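Local coordinates for putative lipoprotein (Bacteroides ovatus, PDB 3OQQ), which is of unknown function but is a putative extracellular lipoprotein that binds several calcium ions in the crystal, at residues M130-W135 with F147-F152; V182-G187 with F285-G290; G186-T191 with D279-M284; P252-L257 with L274-D279. All blocks are in the same frame, centred on the assembly; numbering follows the deposited sequence.

Interaction 1: M130-W135 with F147-F152; sequences MFEDGW and FNDVVF. With CA (calcium ion), chain C; CA (calcium ion), chain B.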
loop_
_atom_site.group_PDB
_atom_site.type_symbol
_atom_site.label_atom_id
_atom_site.label_comp_id
_atom_site.label_asym_id
_atom_site.label_seq_id
_atom_site.Cartn_x
_atom_site.Cartn_y
_atom_site.Cartn_z
HETATM N N MSE A 130 3.649 8.447 2.652
HETATM C CA MSE A 130 4.536 9.489 3.152
HETATM C C MSE A 130 3.956 10.097 4.377
HETATM O O MSE A 130 2.882 10.668 4.312
HETATM C CB MSE A 130 4.786 10.552 2.074
HETATM C CG MSE A 130 5.529 9.993 0.893
HETATM SE SE MSE A 130 6.137 11.419 -0.253
HETATM C CE MSE A 130 6.687 10.307 -1.723
ATOM N N PHE A 131 4.699 10.023 5.492
ATOM C CA PHE A 131 4.227 10.539 6.772
ATOM C C PHE A 131 5.075 11.637 7.330
ATOM O O PHE A 131 6.284 11.655 7.122
ATOM C CB PHE A 131 4.214 9.407 7.813
ATOM C CG PHE A 131 2.904 8.713 7.935
ATOM C CD1 PHE A 131 1.842 9.306 8.622
ATOM C CD2 PHE A 131 2.721 7.443 7.398
ATOM C CE1 PHE A 131 0.624 8.642 8.754
ATOM C CE2 PHE A 131 1.482 6.797 7.503
ATOM C CZ PHE A 131 0.452 7.395 8.186
ATOM N N GLU A 132 4.421 12.519 8.104
ATOM C CA GLU A 132 4.973 13.552 8.978
ATOM C C GLU A 132 4.953 12.936 10.382
ATOM O O GLU A 132 4.006 12.228 10.713
ATOM C CB GLU A 132 4.170 14.863 8.890
ATOM C CG GLU A 132 4.774 15.867 7.907
ATOM C CD GLU A 132 6.212 16.235 8.227
ATOM O OE1 GLU A 132 6.435 16.810 9.314
ATOM O OE2 GLU A 132 7.118 15.930 7.416
ATOM N N ASP A 133 5.982 13.163 11.187
ATOM C CA ASP A 133 6.098 12.538 12.502
ATOM C C ASP A 133 5.738 13.434 13.684
ATOM O O ASP A 133 5.915 13.018 14.825
ATOM C CB ASP A 133 7.547 12.035 12.696
ATOM C CG ASP A 133 8.648 13.087 12.574
ATOM O OD1 ASP A 133 8.349 14.299 12.741
ATOM O OD2 ASP A 133 9.790 12.710 12.245
ATOM N N GLY A 134 5.310 14.655 13.422
ATOM C CA GLY A 134 5.101 15.653 14.464
ATOM C C GLY A 134 3.754 15.741 15.135
ATOM O O GLY A 134 3.640 16.487 16.114
ATOM N N TRP A 135 2.723 15.013 14.631
ATOM C CA TRP A 135 1.372 15.015 15.212
ATOM C C TRP A 135 1.445 14.981 16.757
ATOM O O TRP A 135 2.199 14.168 17.283
ATOM C CB TRP A 135 0.536 13.812 14.674
ATOM C CG TRP A 135 -0.826 13.703 15.286
ATOM C CD1 TRP A 135 -1.929 14.449 14.963
ATOM C CD2 TRP A 135 -1.177 12.953 16.461
ATOM N NE1 TRP A 135 -2.970 14.148 15.820
ATOM C CE2 TRP A 135 -2.532 13.234 16.749
ATOM C CE3 TRP A 135 -0.505 11.997 17.247
ATOM C CZ2 TRP A 135 -3.208 12.634 17.825
ATOM C CZ3 TRP A 135 -1.170 11.412 18.318
ATOM C CH2 TRP A 135 -2.505 11.728 18.596
ATOM N N PHE A 147 7.268 15.956 4.567
ATOM C CA PHE A 147 6.546 14.688 4.332
ATOM C C PHE A 147 7.481 13.527 3.952
ATOM O O PHE A 147 7.112 12.689 3.130
ATOM C CB PHE A 147 5.422 14.837 3.282
ATOM C CG PHE A 147 4.150 15.369 3.904
ATOM C CD1 PHE A 147 3.958 16.745 4.071
ATOM C CD2 PHE A 147 3.168 14.496 4.373
ATOM C CE1 PHE A 147 2.798 17.237 4.687
ATOM C CE2 PHE A 147 2.007 14.986 4.985
ATOM C CZ PHE A 147 1.834 16.351 5.147
ATOM N N ASN A 148 8.658 13.449 4.577
ATOM C CA ASN A 148 9.562 12.328 4.272
ATOM C C ASN A 148 10.000 11.631 5.562
ATOM O O ASN A 148 10.936 10.838 5.537
ATOM C CB ASN A 148 10.772 12.806 3.465
ATOM C CG ASN A 148 11.645 13.714 4.291
ATOM O OD1 ASN A 148 11.407 13.876 5.485
ATOM N ND2 ASN A 148 12.677 14.284 3.704
ATOM N N ASP A 149 9.352 11.965 6.698
ATOM C CA ASP A 149 9.710 11.434 8.030
ATOM C C ASP A 149 9.690 9.924 8.059
ATOM O O ASP A 149 10.565 9.319 8.691
ATOM C CB ASP A 149 8.835 12.053 9.110
ATOM C CG ASP A 149 8.974 13.578 9.076
ATOM O OD1 ASP A 149 9.895 14.087 8.363
ATOM O OD2 ASP A 149 8.159 14.258 9.721
ATOM N N VAL A 150 8.729 9.315 7.338
ATOM C CA VAL A 150 8.654 7.884 7.066
ATOM C C VAL A 150 8.137 7.766 5.638
ATOM O O VAL A 150 7.086 8.317 5.292
ATOM C CB VAL A 150 7.865 6.966 8.047
ATOM C CG1 VAL A 150 8.057 5.492 7.662
ATOM C CG2 VAL A 150 8.291 7.178 9.502
ATOM N N VAL A 151 8.925 7.133 4.783
ATOM C CA VAL A 151 8.509 6.973 3.383
ATOM C C VAL A 151 8.586 5.496 3.121
ATOM O O VAL A 151 9.648 4.894 3.302
ATOM C CB VAL A 151 9.321 7.816 2.369
ATOM C CG1 VAL A 151 8.809 7.643 0.942
ATOM C CG2 VAL A 151 9.346 9.292 2.752
ATOM N N PHE A 152 7.450 4.890 2.799
ATOM C CA PHE A 152 7.468 3.471 2.483
ATOM C C PHE A 152 6.568 3.138 1.357
ATOM O O PHE A 152 5.480 3.676 1.262
ATOM C CB PHE A 152 7.130 2.597 3.694
ATOM C CG PHE A 152 5.761 2.727 4.313
ATOM C CD1 PHE A 152 5.527 3.643 5.340
ATOM C CD2 PHE A 152 4.741 1.841 3.975
ATOM C CE1 PHE A 152 4.298 3.695 5.983
ATOM C CE2 PHE A 152 3.500 1.910 4.608
ATOM C CZ PHE A 152 3.300 2.824 5.628
HETATM CA CA CA C . 8.812 16.472 8.704
HETATM CA CA CA B . 11.977 15.097 7.463
HETATM O O HOH W 1 8.818 16.865 11.054
HETATM O O HOH W 2 11.049 16.647 9.434
HETATM O O HOH W 3 8.750 18.839 8.214
#

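Interaction 2: V182-G187 with F285-G290; sequences VRAVGG and FQVTQG. With CA (calcium ion), chain B.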
loop_
_atom_site.group_PDB
_atom_site.type_symbol
_atom_site.label_atom_id
_atom_site.label_comp_id
_atom_site.label_asym_id
_atom_site.label_seq_id
_atom_site.Cartn_x
_atom_site.Cartn_y
_atom_site.Cartn_z
ATOM N N VAL A 182 10.745 -0.036 3.127
ATOM C CA VAL A 182 11.225 1.240 3.675
ATOM C C VAL A 182 12.076 1.969 2.639
ATOM O O VAL A 182 13.187 1.543 2.322
ATOM C CB VAL A 182 12.004 1.098 5.008
ATOM C CG1 VAL A 182 12.319 2.481 5.593
ATOM C CG2 VAL A 182 11.239 0.255 6.010
ATOM N N ARG A 183 11.596 3.119 2.189
ATOM C CA ARG A 183 12.338 3.904 1.232
ATOM C C ARG A 183 13.189 4.955 1.959
ATOM O O ARG A 183 14.331 5.163 1.581
ATOM C CB ARG A 183 11.356 4.496 0.193
ATOM C CG ARG A 183 11.615 5.894 -0.237
ATOM C CD ARG A 183 11.648 6.058 -1.727
ATOM N NE ARG A 183 10.448 5.680 -2.487
ATOM C CZ ARG A 183 9.538 6.539 -2.946
ATOM N NH1 ARG A 183 9.622 7.840 -2.641
ATOM N NH2 ARG A 183 8.544 6.111 -3.723
ATOM N N ALA A 184 12.656 5.605 2.996
ATOM C CA ALA A 184 13.404 6.635 3.724
ATOM C C ALA A 184 12.818 6.869 5.105
ATOM O O ALA A 184 11.618 6.651 5.306
ATOM C CB ALA A 184 13.384 7.958 2.939
ATOM N N VAL A 185 13.651 7.432 6.017
ATOM C CA VAL A 185 13.242 7.843 7.358
ATOM C C VAL A 185 13.850 9.239 7.591
ATOM O O VAL A 185 14.996 9.358 8.006
ATOM C CB VAL A 185 13.574 6.824 8.484
ATOM C CG1 VAL A 185 12.999 7.279 9.824
ATOM C CG2 VAL A 185 13.065 5.424 8.142
ATOM N N GLY A 186 13.083 10.276 7.248
ATOM C CA GLY A 186 13.507 11.665 7.390
ATOM C C GLY A 186 13.201 12.247 8.751
ATOM O O GLY A 186 12.803 13.395 8.866
ATOM N N GLY A 187 13.357 11.447 9.786
ATOM C CA GLY A 187 13.079 11.912 11.140
ATOM C C GLY A 187 13.991 11.217 12.103
ATOM O O GLY A 187 14.430 10.107 11.810
ATOM N N PHE A 285 17.971 9.001 7.163
ATOM C CA PHE A 285 18.021 7.906 6.203
ATOM C C PHE A 285 17.379 8.188 4.837
ATOM O O PHE A 285 16.150 8.238 4.727
ATOM C CB PHE A 285 17.358 6.645 6.839
ATOM C CG PHE A 285 17.475 5.379 6.005
ATOM C CD1 PHE A 285 18.720 4.809 5.745
ATOM C CD2 PHE A 285 16.344 4.749 5.506
ATOM C CE1 PHE A 285 18.828 3.664 4.976
ATOM C CE2 PHE A 285 16.452 3.581 4.753
ATOM C CZ PHE A 285 17.694 3.048 4.487
ATOM N N GLN A 286 18.236 8.209 3.769
ATOM C CA GLN A 286 17.854 8.413 2.361
ATOM C C GLN A 286 17.114 9.749 2.155
ATOM O O GLN A 286 16.197 9.795 1.342
ATOM C CB GLN A 286 17.000 7.225 1.844
ATOM C CG GLN A 286 17.649 5.811 2.010
ATOM C CD GLN A 286 18.987 5.673 1.281
ATOM O OE1 GLN A 286 19.966 6.344 1.585
ATOM N NE2 GLN A 286 19.082 4.771 0.330
ATOM N N VAL A 287 17.492 10.826 2.891
ATOM C CA VAL A 287 16.814 12.146 2.782
ATOM C C VAL A 287 17.801 13.350 2.622
ATOM O O VAL A 287 17.383 14.477 2.301
ATOM C CB VAL A 287 15.830 12.409 3.980
ATOM C CG1 VAL A 287 14.713 11.377 4.022
ATOM C CG2 VAL A 287 16.545 12.507 5.342
ATOM N N THR A 288 19.079 13.151 2.917
ATOM C CA THR A 288 20.001 14.289 2.897
ATOM C C THR A 288 20.895 14.215 1.664
ATOM O O THR A 288 21.585 13.209 1.454
ATOM C CB THR A 288 20.816 14.374 4.228
ATOM O OG1 THR A 288 19.930 14.463 5.364
ATOM C CG2 THR A 288 21.777 15.551 4.253
ATOM N N GLN A 289 20.896 15.307 0.860
ATOM C CA GLN A 289 21.707 15.373 -0.340
ATOM C C GLN A 289 23.190 15.181 0.012
ATOM O O GLN A 289 23.704 15.847 0.926
ATOM C CB GLN A 289 21.480 16.676 -1.106
ATOM C CG GLN A 289 22.177 16.645 -2.468
ATOM C CD GLN A 289 21.811 17.806 -3.328
ATOM O OE1 GLN A 289 20.883 18.565 -3.043
ATOM N NE2 GLN A 289 22.532 17.947 -4.413
ATOM N N GLY A 290 23.841 14.269 -0.717
ATOM C CA GLY A 290 25.239 13.910 -0.512
ATOM C C GLY A 290 25.381 12.742 0.441
ATOM O O GLY A 290 26.477 12.200 0.591
HETATM CA CA CA B . 11.977 15.097 7.463
HETATM O O HOH W 2 11.049 16.647 9.434
#

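Interaction 3: G186-T191 with D279-M284; sequences GGIYPT and DNNQDM. With CA (calcium ion), chain B.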
loop_
_atom_site.group_PDB
_atom_site.type_symbol
_atom_site.label_atom_id
_atom_site.label_comp_id
_atom_site.label_asym_id
_atom_site.label_seq_id
_atom_site.Cartn_x
_atom_site.Cartn_y
_atom_site.Cartn_z
ATOM N N GLY A 186 13.083 10.276 7.248
ATOM C CA GLY A 186 13.507 11.665 7.390
ATOM C C GLY A 186 13.201 12.247 8.751
ATOM O O GLY A 186 12.803 13.395 8.866
ATOM N N GLY A 187 13.357 11.447 9.786
ATOM C CA GLY A 187 13.079 11.912 11.140
ATOM C C GLY A 187 13.991 11.217 12.103
ATOM O O GLY A 187 14.430 10.107 11.810
ATOM N N ILE A 188 14.221 11.854 13.266
ATOM C CA ILE A 188 15.088 11.344 14.330
ATOM C C ILE A 188 14.331 10.330 15.185
ATOM O O ILE A 188 14.914 9.318 15.592
ATOM C CB ILE A 188 15.619 12.548 15.187
ATOM C CG1 ILE A 188 16.594 13.415 14.371
ATOM C CG2 ILE A 188 16.274 12.108 16.495
ATOM C CD1 ILE A 188 16.489 14.916 14.666
ATOM N N TYR A 189 13.055 10.608 15.472
ATOM C CA TYR A 189 12.232 9.804 16.356
ATOM C C TYR A 189 11.315 8.723 15.739
ATOM O O TYR A 189 10.836 7.936 16.548
ATOM C CB TYR A 189 11.401 10.763 17.226
ATOM C CG TYR A 189 12.294 11.700 18.005
ATOM C CD1 TYR A 189 13.081 11.230 19.052
ATOM C CD2 TYR A 189 12.462 13.030 17.608
ATOM C CE1 TYR A 189 13.961 12.069 19.730
ATOM C CE2 TYR A 189 13.341 13.883 18.284
ATOM C CZ TYR A 189 14.054 13.405 19.374
ATOM O OH TYR A 189 14.898 14.222 20.088
ATOM N N PRO A 190 11.038 8.589 14.410
ATOM C CA PRO A 190 10.181 7.463 13.954
ATOM C C PRO A 190 10.807 6.105 14.292
ATOM O O PRO A 190 12.011 5.937 14.181
ATOM C CB PRO A 190 10.089 7.664 12.438
ATOM C CG PRO A 190 10.425 9.104 12.212
ATOM C CD PRO A 190 11.447 9.437 13.271
ATOM N N THR A 191 9.993 5.152 14.743
ATOM C CA THR A 191 10.489 3.843 15.151
ATOM C C THR A 191 9.768 2.708 14.432
ATOM O O THR A 191 10.353 1.648 14.251
ATOM C CB THR A 191 10.328 3.676 16.674
ATOM O OG1 THR A 191 8.970 3.939 17.021
ATOM C CG2 THR A 191 11.255 4.603 17.483
ATOM N N ASP A 279 22.574 6.282 10.036
ATOM C CA ASP A 279 23.904 6.139 10.625
ATOM C C ASP A 279 24.114 7.167 11.707
ATOM O O ASP A 279 24.918 6.942 12.618
ATOM C CB ASP A 279 24.989 6.265 9.557
ATOM C CG ASP A 279 25.090 5.040 8.677
ATOM O OD1 ASP A 279 24.441 4.021 8.995
ATOM O OD2 ASP A 279 25.778 5.110 7.659
ATOM N N ASN A 280 23.382 8.287 11.618
ATOM C CA ASN A 280 23.433 9.393 12.573
ATOM C C ASN A 280 22.172 10.269 12.466
ATOM O O ASN A 280 21.461 10.246 11.454
ATOM C CB ASN A 280 24.701 10.246 12.377
ATOM C CG ASN A 280 24.763 10.935 11.044
ATOM O OD1 ASN A 280 24.027 11.877 10.798
ATOM N ND2 ASN A 280 25.666 10.511 10.170
ATOM N N ASN A 281 21.959 11.081 13.494
ATOM C CA ASN A 281 20.828 11.976 13.657
ATOM C C ASN A 281 20.840 13.170 12.704
ATOM O O ASN A 281 19.792 13.760 12.476
ATOM C CB ASN A 281 20.817 12.501 15.088
ATOM C CG ASN A 281 20.701 11.425 16.122
ATOM O OD1 ASN A 281 19.783 10.595 16.096
ATOM N ND2 ASN A 281 21.654 11.408 17.037
ATOM N N GLN A 282 21.998 13.581 12.202
ATOM C CA GLN A 282 22.014 14.751 11.326
ATOM C C GLN A 282 21.530 14.394 9.920
ATOM O O GLN A 282 20.657 15.072 9.377
ATOM C CB GLN A 282 23.417 15.360 11.276
ATOM C CG GLN A 282 23.476 16.655 10.471
ATOM C CD GLN A 282 24.881 17.154 10.390
ATOM O OE1 GLN A 282 25.671 16.979 11.317
ATOM N NE2 GLN A 282 25.227 17.779 9.281
ATOM N N ASP A 283 22.110 13.340 9.338
ATOM C CA ASP A 283 21.816 12.877 7.987
ATOM C C ASP A 283 20.506 12.180 7.894
ATOM O O ASP A 283 19.839 12.277 6.862
ATOM C CB ASP A 283 22.912 11.907 7.524
ATOM C CG ASP A 283 24.277 12.533 7.507
ATOM O OD1 ASP A 283 24.353 13.771 7.527
ATOM O OD2 ASP A 283 25.270 11.781 7.459
HETATM N N MSE A 284 20.186 11.358 8.909
HETATM C CA MSE A 284 18.991 10.511 8.889
HETATM C C MSE A 284 19.099 9.505 7.714
HETATM O O MSE A 284 20.224 9.174 7.324
HETATM C CB MSE A 284 17.698 11.355 8.894
HETATM C CG MSE A 284 17.498 12.097 10.249
HETATM SE SE MSE A 284 16.227 13.548 10.121
HETATM C CE MSE A 284 17.428 14.883 9.676
HETATM CA CA CA B . 11.977 15.097 7.463
HETATM O O HOH W 2 11.049 16.647 9.434
#

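Interaction 4: P252-L257 with L274-D279; sequences PRFAIL and LTSLMD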
loop_
_atom_site.group_PDB
_atom_site.type_symbol
_atom_site.label_atom_id
_atom_site.label_comp_id
_atom_site.label_asym_id
_atom_site.label_seq_id
_atom_site.Cartn_x
_atom_site.Cartn_y
_atom_site.Cartn_z
ATOM N N PRO A 252 25.372 -3.280 14.502
ATOM C CA PRO A 252 24.280 -4.022 13.864
ATOM C C PRO A 252 22.973 -3.232 13.847
ATOM O O PRO A 252 22.785 -2.292 14.625
ATOM C CB PRO A 252 24.158 -5.286 14.715
ATOM C CG PRO A 252 24.663 -4.912 16.032
ATOM C CD PRO A 252 25.731 -3.871 15.808
ATOM N N ARG A 253 22.064 -3.636 12.949
ATOM C CA ARG A 253 20.767 -2.999 12.816
ATOM C C ARG A 253 19.721 -4.017 13.218
ATOM O O ARG A 253 20.080 -5.180 13.462
ATOM C CB ARG A 253 20.582 -2.458 11.382
ATOM C CG ARG A 253 21.791 -1.614 10.908
ATOM C CD ARG A 253 21.562 -1.112 9.502
ATOM N NE ARG A 253 22.727 -0.450 8.919
ATOM C CZ ARG A 253 23.023 0.839 9.067
ATOM N NH1 ARG A 253 22.309 1.601 9.885
ATOM N NH2 ARG A 253 24.067 1.363 8.439
ATOM N N PHE A 254 18.446 -3.586 13.388
ATOM C CA PHE A 254 17.397 -4.524 13.769
ATOM C C PHE A 254 16.087 -4.269 13.038
ATOM O O PHE A 254 15.792 -3.143 12.621
ATOM C CB PHE A 254 17.170 -4.528 15.281
ATOM C CG PHE A 254 16.362 -3.398 15.874
ATOM C CD1 PHE A 254 16.953 -2.158 16.133
ATOM C CD2 PHE A 254 15.037 -3.591 16.246
ATOM C CE1 PHE A 254 16.225 -1.131 16.737
ATOM C CE2 PHE A 254 14.305 -2.558 16.838
ATOM C CZ PHE A 254 14.903 -1.332 17.067
ATOM N N ALA A 255 15.292 -5.326 12.890
ATOM C CA ALA A 255 13.951 -5.219 12.295
ATOM C C ALA A 255 13.068 -6.224 12.994
ATOM O O ALA A 255 13.541 -7.311 13.319
ATOM C CB ALA A 255 14.000 -5.468 10.791
ATOM N N ILE A 256 11.843 -5.829 13.340
ATOM C CA ILE A 256 10.870 -6.707 14.019
ATOM C C ILE A 256 9.540 -6.601 13.275
ATOM O O ILE A 256 8.954 -5.516 13.231
ATOM C CB ILE A 256 10.685 -6.405 15.536
ATOM C CG1 ILE A 256 12.029 -6.300 16.307
ATOM C CG2 ILE A 256 9.727 -7.427 16.179
ATOM C CD1 ILE A 256 11.925 -5.587 17.682
ATOM N N LEU A 257 9.058 -7.725 12.732
ATOM C CA LEU A 257 7.789 -7.759 12.017
ATOM C C LEU A 257 6.776 -8.537 12.837
ATOM O O LEU A 257 6.980 -9.712 13.128
ATOM C CB LEU A 257 7.963 -8.373 10.617
ATOM C CG LEU A 257 6.712 -8.694 9.805
ATOM C CD1 LEU A 257 5.867 -7.438 9.534
ATOM C CD2 LEU A 257 7.099 -9.375 8.546
ATOM N N LEU A 274 13.026 0.984 12.464
ATOM C CA LEU A 274 13.280 2.134 11.603
ATOM C C LEU A 274 14.396 3.030 12.133
ATOM O O LEU A 274 15.134 3.598 11.338
ATOM C CB LEU A 274 12.003 2.989 11.406
ATOM C CG LEU A 274 10.779 2.342 10.788
ATOM C CD1 LEU A 274 9.701 3.450 10.473
ATOM C CD2 LEU A 274 11.159 1.517 9.537
ATOM N N THR A 275 14.514 3.164 13.464
ATOM C CA THR A 275 15.554 4.002 14.083
ATOM C C THR A 275 17.002 3.492 13.766
ATOM O O THR A 275 17.962 4.272 13.849
ATOM C CB THR A 275 15.298 4.070 15.599
ATOM O OG1 THR A 275 15.880 5.247 16.127
ATOM C CG2 THR A 275 15.772 2.824 16.373
ATOM N N SER A 276 17.147 2.178 13.442
ATOM C CA SER A 276 18.460 1.555 13.233
ATOM C C SER A 276 18.944 1.687 11.786
ATOM O O SER A 276 20.057 1.264 11.505
ATOM C CB SER A 276 18.412 0.078 13.639
ATOM O OG SER A 276 17.736 -0.755 12.704
ATOM N N LEU A 277 18.123 2.289 10.868
ATOM C CA LEU A 277 18.459 2.389 9.440
ATOM C C LEU A 277 19.420 3.515 9.130
ATOM O O LEU A 277 20.282 3.361 8.253
ATOM C CB LEU A 277 17.212 2.520 8.571
ATOM C CG LEU A 277 16.151 1.426 8.727
ATOM C CD1 LEU A 277 15.048 1.681 7.812
ATOM C CD2 LEU A 277 16.751 0.002 8.508
HETATM N N MSE A 278 19.265 4.652 9.817
HETATM C CA MSE A 278 20.192 5.767 9.657
HETATM C C MSE A 278 21.558 5.440 10.305
HETATM O O MSE A 278 21.677 4.463 11.056
HETATM C CB MSE A 278 19.612 7.040 10.278
HETATM C CG MSE A 278 19.555 7.005 11.811
HETATM SE SE MSE A 278 18.648 8.529 12.565
HETATM C CE MSE A 278 16.984 8.444 11.422
ATOM N N ASP A 279 22.574 6.282 10.036
ATOM C CA ASP A 279 23.904 6.139 10.625
ATOM C C ASP A 279 24.114 7.167 11.707
ATOM O O ASP A 279 24.918 6.942 12.618
ATOM C CB ASP A 279 24.989 6.265 9.557
ATOM C CG ASP A 279 25.090 5.040 8.677
ATOM O OD1 ASP A 279 24.441 4.021 8.995
ATOM O OD2 ASP A 279 25.778 5.110 7.659
#

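Interaction 1: M130-W135 with F147-F152
E132 and F147 cross at about a right angle, with E132 CG 3.8 Å above the centroid of the F147 ring in a CH-pi contact almost on the ring normal. In the same pair the backbone N of F147 donates to E132 OE2 (2.9 Å) on the anti side, somewhat out of the carboxylate plane. A bend at chi2 (-57°) brings the E132 carboxylate round to a calcium ion, which it holds through both oxygens. D149 also chelates that ion with both oxygens, and its OD1 bridges to a second calcium ion 2.5 Å away. The anti lone pair of D149 OD2 takes the N-H of D133 at 2.8 Å, while D133 OD1 accepts from a calcium-bound water. Behind the metals, F131 N bonds to V150 O (2.9 Å), and D149 and V150 both face F131 in a classic beta bulge. Selenomethionine M130 lies alongside V151, its CG 4.0 Å from V151 CG1. In place of F147, an alanine would remove the ring face under E132 CG and probably open a gap there, leaving the carboxylate positioned by its metal and N-H bonds. D146 joins the coordination of both ions. E132 OE2 and D149 OD2, only 3.0 Å apart, are two acceptors whose repulsion the shared calcium ion probably offsets, which suggests that the strand ends are tied together partly by metal.

Interaction 2: V182-G187 with F285-G290
F285, V185 and V287 carry most of this buried contact, in which a loop lies against the end of strand 173-184. F285 and V185 form a single antiparallel bridge of the hydrogen-bonded kind: V185 N donates to F285 O at 2.9 Å, and F285 N returns a bond to V185 O at 3.1 Å. Their CB atoms are 4.1 Å apart. With CG anti to the backbone N (chi1 -174°), the F285 ring is laid back along the strand, so that CD2 comes 3.8 Å from V185 N and CE2 reaches V182 CG1 at 4.4 Å. The next residue in its own segment, Q286, folds CG over the centre of one ring face; its amide leads away from the 182-187 segment, where OE1 accepts from the backbone N of R293. A184 CB fits between the two segments, 3.8 Å from V287 CG1. V287 CG1 also lies 3.6 Å from G186 CA, where a side chain would run both into V287 and into the calcium ion bound by G186 O. A glycine therefore suits the place where the strand gives way to the metal site. R183 points its guanidinium away from the loop, toward E153, T392 and H394. Along the opposite edge of the strand, R183 and A184 both face V151 in a classic beta bulge, and just beyond it G186 completes a calcium site with D146, N148, D149 and E397.

Interaction 3: G186-T191 with D279-M284
M284, a selenomethionine, reaches from its loop to the G186-G187 peptide and makes the main contact here. At the root of the side chain, CB lies beside V185 O, 3.5 Å away. CG, set anti to the carbonyl carbon (chi1 -68°), comes 4.0 Å from G187 O. The selenium then settles against the peptide link itself, 3.6 Å from both G186 C and G187 N. A turn at chi3 (-90°) swings the methyl CE off the peptide, leaving it 5.1 Å from G186 C, and the side chain also touches E397. I188 CG1 approaches N281 O, but I188 was modelled in two conformers, so this part of the contact is doubtful. No hydrogen bond crosses between the segments; the loop that presents M284 is shaped from within. N280 OD1 accepts from D283 N at 2.8 Å in an Asx motif, and N280 ND2 donates back to D283 OD2, meeting it from above the carboxylate plane. M284 N closes the turn on N280 O. G187 is hemmed in: a side chain there would strike P190. The 186-191 segment carries the chain from strand 173-184 into strand 190-198, where T191 pairs with K338 of strand 333-339, while 279-284 belongs to the loop joining strands 266-272 and 298-307.

Interaction 4: P252-L257 with L274-D279
R253 and S276 mark the closest approach of the two backbones, with CA atoms 5.1 Å apart. R253 to L257 run as an extended strand, whereas 274-276 form a short 3-10 turn, closed by L277 N bonding to L274 O, that meets only the beginning of that strand. The backbone N of F254 donates almost straight (172°) to S276 OG at 3.0 Å, and the hydroxyl is also hydrogen-bonded to G273 O. The F254 ring lies against the same turn, CD1 lying 3.7 Å from S276 CB and CE1 4.0 Å from T275 CG2. R253 sets off beside its backbone N (chi1 -50°) and stays extended from CG to NE, so its guanidinium passes along the loop's carbonyls. NH1 donates to S276 O at 2.8 Å and to M278 O at 3.2 Å, both in the guanidinium plane. NH2 forms a salt bridge with D279 OD1 at 2.7 Å, using the syn lone pair, and the guanidinium and carboxylate planes are only 18° apart. NE is paired with D247, and D279 OD2 bonds to T248 OG1. With a leucine in place of R253, the S276 and M278 carbonyls would probably be left without these donors and D279 without its charged mate, so that the loop end is likely to shift. With four N-H bonds to the loop, one of them (NH1 to D279 OD1) weak, and NE paired with D247, R253 is held flat and fixed in rotation; R249 and R293 also crowd the guanidinium, so the carboxylates of D247 and D279 probably offset several neighbouring positive charges.

Overall arrangement
Interactions 1, 2 and 3 gather round one calcium ion, and interaction 4 lies at the start of the same loop. The centres of interactions 1 and 2 are about 11 Å apart, joined by probable hydrogen bonds from G186 N to N148 O and from V151 N to A184 O, both 2.8 Å. Interactions 2 and 3 share G186 and G187, their centres about 8 Å apart. Interaction 4 lies about 11 Å from interaction 3 and about 17 Å from interaction 1, centre to centre. It shares D279 with interaction 3, and L277 packs on both V182 and F285 of interaction 2. The 274-290 loop thus links the metal site to strand 253-263.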